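Long-range contact in aminoglycoside N(6')acetyltransferase (Legionella pneumophila subsp. pneumophila, PDB 3F5B), which probably transfers an acetyl group from acetyl-coenzyme A to the 6'-amino group of aminoglycoside antibiotics: residues D59-D71 with P75-S87. Sequence-based numbering, arbitrary orientation.
Sequences DGKPWATHWIAYD and PFAYLITSEIEKS
Trp67 and Thr81 meet at about a right angle, and the indole NE1 of Trp67 donates to Thr81 OG1 at 2.9 Å, nearly straight (167°) and in the ring plane. Thr81 OG1 sits between its own backbone N and carbonyl carbon (chi1 61°), which turns it to the indole edge, while Thr65 CG2 lies above one indole face, offset toward the rim. On the opposite sheet face His66 and Tyr78 run side by side, their rings meeting rim to rim; His66 ND1 and Tyr78 OH share a 2.7 Å hydrogen bond. Asp52 of helix 43-57 takes His66 NE2, so both ring nitrogens are held.

The backbones form an antiparallel beta hairpin of the central GNAT sheet, flanked by strands 15-19 and 94-101. Paired bonds at Thr65-Thr81 and Trp67-Leu79 fix the register until a beta bulge shifts it by one between Ala69 and Tyr70; there Phe76 N, instead of Ala77 N, reaches Ala69 O at 3.0 Å. Near the turn, Pro75 CB lies 3.9 Å from the Tyr70 ring centroid, 22° off the normal, a CH-pi contact, and Ala69 CB makes a second over a Phe76 face.

Ala64 CB and Ile80 CG2, at 3.4 Å, are closer than usual van der Waals contact. Beyond Ala64 the first segment has left the sheet while strand 75-84 runs on, and one water links Trp63 O to Glu83 N, weakly on the Glu83 side.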
ATOM      1  N   ASP A  59     -16.004   0.859  14.195  1.00 35.70           N
ATOM      2  CA  ASP A  59     -16.537  -0.498  14.442  1.00 36.92           C
ATOM      3  C   ASP A  59     -17.652  -0.832  13.444  1.00 37.10           C
ATOM      4  O   ASP A  59     -18.730  -1.313  13.824  1.00 37.70           O
ATOM      5  CB  ASP A  59     -17.030  -0.633  15.912  1.00 38.62           C
ATOM      6  CG  ASP A  59     -17.536  -2.056  16.256  1.00 40.20           C
ATOM      7  OD1 ASP A  59     -16.985  -3.070  15.748  1.00 42.20           O
ATOM      8  OD2 ASP A  59     -18.493  -2.156  17.045  1.00 40.21           O
ATOM      9  N   GLY A  60     -17.410  -0.536  12.173  1.00 35.98           N
ATOM     10  CA  GLY A  60     -18.366  -0.835  11.121  1.00 36.36           C
ATOM     11  C   GLY A  60     -18.068  -2.170  10.471  1.00 36.01           C
ATOM     12  O   GLY A  60     -17.767  -3.149  11.148  1.00 36.66           O
ATOM     13  N   LYS A  61     -18.177  -2.217   9.151  1.00 35.64           N
ATOM     14  CA  LYS A  61     -17.883  -3.434   8.391  1.00 34.75           C
ATOM     15  C   LYS A  61     -16.905  -3.054   7.324  1.00 31.81           C
ATOM     16  O   LYS A  61     -17.239  -3.045   6.143  1.00 32.24           O
ATOM     17  CB  LYS A  61     -19.147  -4.000   7.739  1.00 36.52           C
ATOM     18  CG  LYS A  61     -20.256  -4.266   8.703  1.00 39.26           C
ATOM     19  CD  LYS A  61     -21.550  -4.590   7.951  1.00 41.74           C
ATOM     20  CE  LYS A  61     -22.715  -4.756   8.900  1.00 43.00           C
ATOM     21  NZ  LYS A  61     -22.400  -5.783   9.939  1.00 44.90           N
ATOM     22  N   PRO A  62     -15.673  -2.730   7.728  1.00 30.44           N
ATOM     23  CA  PRO A  62     -14.718  -2.269   6.711  1.00 28.88           C
ATOM     24  C   PRO A  62     -14.343  -3.410   5.758  1.00 28.82           C
ATOM     25  O   PRO A  62     -14.374  -4.568   6.154  1.00 28.09           O
ATOM     26  CB  PRO A  62     -13.518  -1.805   7.549  1.00 28.70           C
ATOM     27  CG  PRO A  62     -13.620  -2.581   8.841  1.00 28.06           C
ATOM     28  CD  PRO A  62     -15.098  -2.763   9.090  1.00 28.56           C
ATOM     29  N   TRP A  63     -14.017  -3.090   4.515  1.00 28.62           N
ATOM     30  CA  TRP A  63     -13.513  -4.079   3.559  1.00 29.72           C
ATOM     31  C   TRP A  63     -12.000  -4.298   3.703  1.00 28.12           C
ATOM     32  O   TRP A  63     -11.487  -5.364   3.359  1.00 28.69           O
ATOM     33  CB  TRP A  63     -13.844  -3.666   2.121  1.00 33.81           C
ATOM     34  CG  TRP A  63     -15.343  -3.622   1.863  1.00 39.69           C
ATOM     35  CD1 TRP A  63     -16.291  -4.486   2.374  1.00 41.23           C
ATOM     36  CD2 TRP A  63     -16.064  -2.685   1.047  1.00 42.35           C
ATOM     37  NE1 TRP A  63     -17.541  -4.139   1.924  1.00 43.06           N
ATOM     38  CE2 TRP A  63     -17.436  -3.040   1.111  1.00 42.90           C
ATOM     39  CE3 TRP A  63     -15.687  -1.582   0.265  1.00 44.25           C
ATOM     40  CZ2 TRP A  63     -18.429  -2.330   0.431  1.00 44.97           C
ATOM     41  CZ3 TRP A  63     -16.680  -0.880  -0.422  1.00 45.39           C
ATOM     42  CH2 TRP A  63     -18.034  -1.253  -0.327  1.00 45.44           C
ATOM     43  N   ALA A  64     -11.290  -3.294   4.194  1.00 24.49           N
ATOM     44  CA  ALA A  64      -9.820  -3.339   4.234  1.00 24.59           C
ATOM     45  C   ALA A  64      -9.282  -2.951   5.615  1.00 24.46           C
ATOM     46  O   ALA A  64     -10.044  -2.528   6.468  1.00 24.02           O
ATOM     47  CB  ALA A  64      -9.258  -2.425   3.135  1.00 23.46           C
ATOM     48  N   THR A  65      -7.986  -3.157   5.838  1.00 25.51           N
ATOM     49  CA  THR A  65      -7.277  -2.670   7.034  1.00 26.01           C
ATOM     50  C   THR A  65      -6.575  -1.367   6.662  1.00 26.52           C
ATOM     51  O   THR A  65      -6.084  -1.211   5.528  1.00 26.43           O
ATOM     52  CB  THR A  65      -6.231  -3.700   7.511  1.00 26.89           C
ATOM     53  OG1 THR A  65      -6.902  -4.928   7.782  1.00 28.64           O
ATOM     54  CG2 THR A  65      -5.566  -3.278   8.776  1.00 27.49           C
ATOM     55  N   HIS A  66      -6.616  -0.410   7.574  1.00 25.57           N
ATOM     56  CA  HIS A  66      -6.096   0.936   7.305  1.00 25.63           C
ATOM     57  C   HIS A  66      -4.925   1.185   8.258  1.00 25.74           C
ATOM     58  O   HIS A  66      -5.058   0.955   9.471  1.00 26.45           O
ATOM     59  CB  HIS A  66      -7.206   1.963   7.483  1.00 25.12           C
ATOM     60  CG  HIS A  66      -8.303   1.817   6.464  1.00 25.37           C
ATOM     61  ND1 HIS A  66      -8.426   2.662   5.383  1.00 25.01           N
ATOM     62  CD2 HIS A  66      -9.266   0.876   6.321  1.00 25.28           C
ATOM     63  CE1 HIS A  66      -9.453   2.269   4.640  1.00 25.67           C
ATOM     64  NE2 HIS A  66      -9.975   1.187   5.186  1.00 24.86           N
ATOM     65  N   TRP A  67      -3.804   1.615   7.688  1.00 25.87           N
ATOM     66  CA  TRP A  67      -2.536   1.739   8.392  1.00 25.19           C
ATOM     67  C   TRP A  67      -1.940   3.131   8.231  1.00 26.35           C
ATOM     68  O   TRP A  67      -2.256   3.881   7.270  1.00 25.33           O
ATOM     69  CB  TRP A  67      -1.476   0.759   7.831  1.00 24.82           C
ATOM     70  CG  TRP A  67      -1.858  -0.670   7.760  1.00 25.82           C
ATOM     71  CD1 TRP A  67      -2.578  -1.288   6.767  1.00 26.51           C
ATOM     72  CD2 TRP A  67      -1.515  -1.681   8.698  1.00 25.84           C
ATOM     73  NE1 TRP A  67      -2.680  -2.653   7.028  1.00 26.20           N
ATOM     74  CE2 TRP A  67      -2.040  -2.910   8.211  1.00 26.99           C
ATOM     75  CE3 TRP A  67      -0.797  -1.680   9.911  1.00 25.86           C
ATOM     76  CZ2 TRP A  67      -1.891  -4.119   8.907  1.00 27.01           C
ATOM     77  CZ3 TRP A  67      -0.626  -2.892  10.581  1.00 25.89           C
ATOM     78  CH2 TRP A  67      -1.167  -4.094  10.078  1.00 26.31           C
ATOM     79  N   ILE A  68      -1.038   3.447   9.165  1.00 25.88           N
ATOM     80  CA  ILE A  68      -0.257   4.687   9.134  1.00 25.73           C
ATOM     81  C   ILE A  68       1.223   4.302   9.351  1.00 26.59           C
ATOM     82  O   ILE A  68       1.526   3.439  10.184  1.00 26.84           O
ATOM     83  CB  ILE A  68      -0.818   5.753  10.159  1.00 25.32           C
ATOM     84  CG1 ILE A  68      -0.073   7.109  10.094  1.00 27.42           C
ATOM     85  CG2 ILE A  68      -0.869   5.235  11.610  1.00 26.19           C
ATOM     86  CD1 ILE A  68      -0.948   8.250  10.717  1.00 27.35           C
ATOM     87  N   ALA A  69       2.121   4.927   8.594  1.00 24.71           N
ATOM     88  CA  ALA A  69       3.578   4.702   8.731  1.00 23.44           C
ATOM     89  C   ALA A  69       4.183   5.878   9.454  1.00 24.22           C
ATOM     90  O   ALA A  69       3.838   7.036   9.141  1.00 23.68           O
ATOM     91  CB  ALA A  69       4.214   4.577   7.353  1.00 24.87           C
ATOM     92  N   TYR A  70       5.112   5.593  10.376  1.00 23.90           N
ATOM     93  CA  TYR A  70       5.786   6.605  11.178  1.00 24.95           C
ATOM     94  C   TYR A  70       7.295   6.567  10.933  1.00 25.82           C
ATOM     95  O   TYR A  70       7.859   5.492  10.750  1.00 24.35           O
ATOM     96  CB  TYR A  70       5.555   6.345  12.675  1.00 27.10           C
ATOM     97  CG  TYR A  70       4.236   6.878  13.155  1.00 29.99           C
ATOM     98  CD1 TYR A  70       3.046   6.175  12.920  1.00 31.74           C
ATOM     99  CD2 TYR A  70       4.168   8.099  13.807  1.00 31.43           C
ATOM    100  CE1 TYR A  70       1.810   6.684  13.354  1.00 33.10           C
ATOM    101  CE2 TYR A  70       2.954   8.618  14.239  1.00 33.39           C
ATOM    102  CZ  TYR A  70       1.785   7.902  14.007  1.00 34.71           C
ATOM    103  OH  TYR A  70       0.600   8.444  14.451  1.00 38.51           O
ATOM    104  N   ASP A  71       7.919   7.746  10.945  1.00 26.78           N
ATOM    105  CA  ASP A  71       9.369   7.861  10.988  1.00 25.86           C
ATOM    106  C   ASP A  71       9.628   8.486  12.368  1.00 27.40           C
ATOM    107  O   ASP A  71       9.443   9.687  12.549  1.00 25.70           O
ATOM    108  CB  ASP A  71       9.836   8.771   9.857  1.00 24.87           C
ATOM    109  CG  ASP A  71      11.337   8.990   9.856  1.00 25.51           C
ATOM    110  OD1 ASP A  71      12.091   8.089  10.311  1.00 26.07           O
ATOM    111  OD2 ASP A  71      11.747  10.065   9.387  1.00 23.69           O
ATOM    112  N   PRO A  75       4.322  10.876  11.517  1.00 26.73           N
ATOM    113  CA  PRO A  75       3.501  10.115  10.560  1.00 27.08           C
ATOM    114  C   PRO A  75       3.652  10.689   9.147  1.00 26.47           C
ATOM    115  O   PRO A  75       3.747  11.904   8.987  1.00 28.76           O
ATOM    116  CB  PRO A  75       2.073  10.302  11.104  1.00 26.99           C
ATOM    117  CG  PRO A  75       2.117  11.753  11.736  1.00 26.68           C
ATOM    118  CD  PRO A  75       3.539  11.862  12.301  1.00 26.96           C
ATOM    119  N   PHE A  76       3.709   9.843   8.125  1.00 26.69           N
ATOM    120  CA  PHE A  76       4.042  10.343   6.789  1.00 25.21           C
ATOM    121  C   PHE A  76       3.365   9.591   5.645  1.00 26.09           C
ATOM    122  O   PHE A  76       3.407  10.067   4.510  1.00 25.34           O
ATOM    123  CB  PHE A  76       5.576  10.391   6.571  1.00 25.51           C
ATOM    124  CG  PHE A  76       6.213   9.023   6.371  1.00 25.90           C
ATOM    125  CD1 PHE A  76       6.339   8.483   5.106  1.00 26.18           C
ATOM    126  CD2 PHE A  76       6.669   8.283   7.458  1.00 26.21           C
ATOM    127  CE1 PHE A  76       6.911   7.200   4.896  1.00 26.85           C
ATOM    128  CE2 PHE A  76       7.247   7.006   7.280  1.00 25.56           C
ATOM    129  CZ  PHE A  76       7.350   6.455   6.001  1.00 26.71           C
ATOM    130  N   ALA A  77       2.778   8.411   5.915  1.00 24.91           N
ATOM    131  CA  ALA A  77       2.119   7.654   4.850  1.00 24.01           C
ATOM    132  C   ALA A  77       0.877   6.952   5.348  1.00 24.78           C
ATOM    133  O   ALA A  77       0.733   6.686   6.549  1.00 23.63           O
ATOM    134  CB  ALA A  77       3.103   6.598   4.227  1.00 22.83           C
ATOM    135  N   TYR A  78       0.018   6.600   4.400  1.00 24.27           N
ATOM    136  CA  TYR A  78      -1.246   5.932   4.675  1.00 25.33           C
ATOM    137  C   TYR A  78      -1.312   4.724   3.731  1.00 24.60           C
ATOM    138  O   TYR A  78      -1.054   4.850   2.531  1.00 24.83           O
ATOM    139  CB  TYR A  78      -2.385   6.908   4.422  1.00 25.03           C
ATOM    140  CG  TYR A  78      -3.814   6.360   4.350  1.00 26.73           C
ATOM    141  CD1 TYR A  78      -4.340   5.566   5.367  1.00 27.33           C
ATOM    142  CD2 TYR A  78      -4.664   6.720   3.285  1.00 26.16           C
ATOM    143  CE1 TYR A  78      -5.684   5.079   5.301  1.00 26.19           C
ATOM    144  CE2 TYR A  78      -6.012   6.261   3.224  1.00 25.55           C
ATOM    145  CZ  TYR A  78      -6.499   5.442   4.230  1.00 26.87           C
ATOM    146  OH  TYR A  78      -7.799   4.980   4.173  1.00 26.35           O
ATOM    147  N   LEU A  79      -1.606   3.561   4.311  1.00 23.63           N
ATOM    148  CA  LEU A  79      -1.612   2.299   3.571  1.00 25.32           C
ATOM    149  C   LEU A  79      -2.914   1.573   3.872  1.00 25.99           C
ATOM    150  O   LEU A  79      -3.502   1.695   4.977  1.00 25.67           O
ATOM    151  CB  LEU A  79      -0.387   1.417   3.895  1.00 25.58           C
ATOM    152  CG  LEU A  79       1.015   2.065   3.950  1.00 27.47           C
ATOM    153  CD1 LEU A  79       1.276   2.729   5.335  1.00 29.04           C
ATOM    154  CD2 LEU A  79       2.133   1.055   3.656  1.00 27.64           C
ATOM    155  N   ILE A  80      -3.354   0.813   2.877  1.00 25.90           N
ATOM    156  CA  ILE A  80      -4.625   0.094   2.901  1.00 26.39           C
ATOM    157  C   ILE A  80      -4.355  -1.324   2.386  1.00 27.83           C
ATOM    158  O   ILE A  80      -3.789  -1.490   1.301  1.00 27.65           O
ATOM    159  CB  ILE A  80      -5.682   0.761   1.992  1.00 27.38           C
ATOM    160  CG1 ILE A  80      -5.858   2.259   2.342  1.00 27.62           C
ATOM    161  CG2 ILE A  80      -7.073  -0.007   2.096  1.00 26.40           C
ATOM    162  CD1 ILE A  80      -6.918   3.006   1.476  1.00 29.09           C
ATOM    163  N   THR A  81      -4.696  -2.338   3.188  1.00 26.50           N
ATOM    164  CA  THR A  81      -4.487  -3.725   2.774  1.00 27.13           C
ATOM    165  C   THR A  81      -5.788  -4.532   2.835  1.00 29.20           C
ATOM    166  O   THR A  81      -6.635  -4.295   3.689  1.00 27.99           O
ATOM    167  CB  THR A  81      -3.409  -4.432   3.622  1.00 26.17           C
ATOM    168  OG1 THR A  81      -3.814  -4.460   4.993  1.00 26.50           O
ATOM    169  CG2 THR A  81      -2.036  -3.666   3.534  1.00 24.91           C
ATOM    170  N   SER A  82      -5.934  -5.498   1.939  1.00 31.85           N
ATOM    171  CA  SER A  82      -7.015  -6.453   2.087  1.00 34.85           C
ATOM    172  C   SER A  82      -6.553  -7.794   1.613  1.00 37.61           C
ATOM    173  O   SER A  82      -5.715  -7.894   0.696  1.00 36.38           O
ATOM    174  CB  SER A  82      -8.237  -6.013   1.305  1.00 36.56           C
ATOM    175  OG  SER A  82      -7.891  -5.776  -0.051  1.00 37.52           O
ATOM    176  N   GLU A  83      -7.108  -8.831   2.228  1.00 40.77           N
ATOM    177  CA  GLU A  83      -6.660 -10.187   1.964  1.00 45.19           C
ATOM    178  C   GLU A  83      -7.500 -10.868   0.914  1.00 47.42           C
ATOM    179  O   GLU A  83      -8.684 -10.571   0.732  1.00 47.02           O
ATOM    180  CB  GLU A  83      -6.597 -11.025   3.244  1.00 47.20           C
ATOM    181  CG  GLU A  83      -7.921 -11.169   3.970  1.00 50.42           C
ATOM    182  CD  GLU A  83      -7.783 -11.293   5.499  1.00 52.38           C
ATOM    183  OE1 GLU A  83      -8.842 -11.383   6.166  1.00 53.05           O
ATOM    184  OE2 GLU A  83      -6.641 -11.278   6.035  1.00 53.44           O
ATOM    185  N   ILE A  84      -6.845 -11.771   0.205  1.00 49.83           N
ATOM    186  CA  ILE A  84      -7.475 -12.585  -0.816  1.00 52.83           C
ATOM    187  C   ILE A  84      -7.369 -14.007  -0.314  1.00 53.33           C
ATOM    188  O   ILE A  84      -6.302 -14.431   0.125  1.00 52.10           O
ATOM    189  CB  ILE A  84      -6.736 -12.411  -2.167  1.00 53.71           C
ATOM    190  CG1 ILE A  84      -6.908 -10.969  -2.662  1.00 54.35           C
ATOM    191  CG2 ILE A  84      -7.206 -13.434  -3.207  1.00 53.93           C
ATOM    192  CD1 ILE A  84      -5.711 -10.436  -3.361  1.00 54.19           C
ATOM    193  N   GLU A  85      -8.483 -14.730  -0.355  1.00 55.95           N
ATOM    194  CA  GLU A  85      -8.506 -16.112   0.112  1.00 58.53           C
ATOM    195  C   GLU A  85      -7.718 -17.044  -0.803  1.00 59.34           C
ATOM    196  O   GLU A  85      -7.605 -16.797  -2.013  1.00 59.10           O
ATOM    197  CB  GLU A  85      -9.943 -16.630   0.286  1.00 59.92           C
ATOM    198  CG  GLU A  85     -10.874 -16.409  -0.904  1.00 61.16           C
ATOM    199  CD  GLU A  85     -11.698 -15.140  -0.769  1.00 62.04           C
ATOM    200  OE1 GLU A  85     -11.112 -14.030  -0.807  1.00 62.49           O
ATOM    201  OE2 GLU A  85     -12.938 -15.259  -0.623  1.00 62.60           O
ATOM    202  N   LYS A  86      -7.172 -18.103  -0.198  1.00 60.29           N
ATOM    203  CA  LYS A  86      -6.571 -19.221  -0.916  1.00 61.22           C
ATOM    204  C   LYS A  86      -7.535 -19.648  -1.999  1.00 61.80           C
ATOM    205  O   LYS A  86      -8.736 -19.733  -1.738  1.00 62.34           O
ATOM    206  CB  LYS A  86      -6.345 -20.402   0.033  1.00 61.22           C
ATOM    207  CG  LYS A  86      -5.651 -20.050   1.347  1.00 61.52           C
ATOM    208  CD  LYS A  86      -4.938 -21.256   1.926  1.00 61.35           C
ATOM    209  CE  LYS A  86      -3.745 -20.831   2.761  1.00 61.47           C
ATOM    210  NZ  LYS A  86      -2.814 -21.964   2.976  1.00 61.24           N
ATOM    211  N   SER A  87      -7.023 -19.887  -3.210  1.00 62.38           N
ATOM    212  CA  SER A  87      -7.830 -20.373  -4.350  1.00 62.40           C
ATOM    213  C   SER A  87      -7.112 -20.202  -5.685  1.00 62.31           C
ATOM    214  O   SER A  87      -5.890 -20.305  -5.745  1.00 62.21           O
ATOM    215  CB  SER A  87      -9.220 -19.698  -4.396  1.00 62.47           C
ATOM    216  OG  SER A  87      -9.150 -18.315  -4.089  1.00 62.09           O
TER
HETATM  217  O   HOH W   1      -9.538  -7.391   4.001  1.00 48.40           O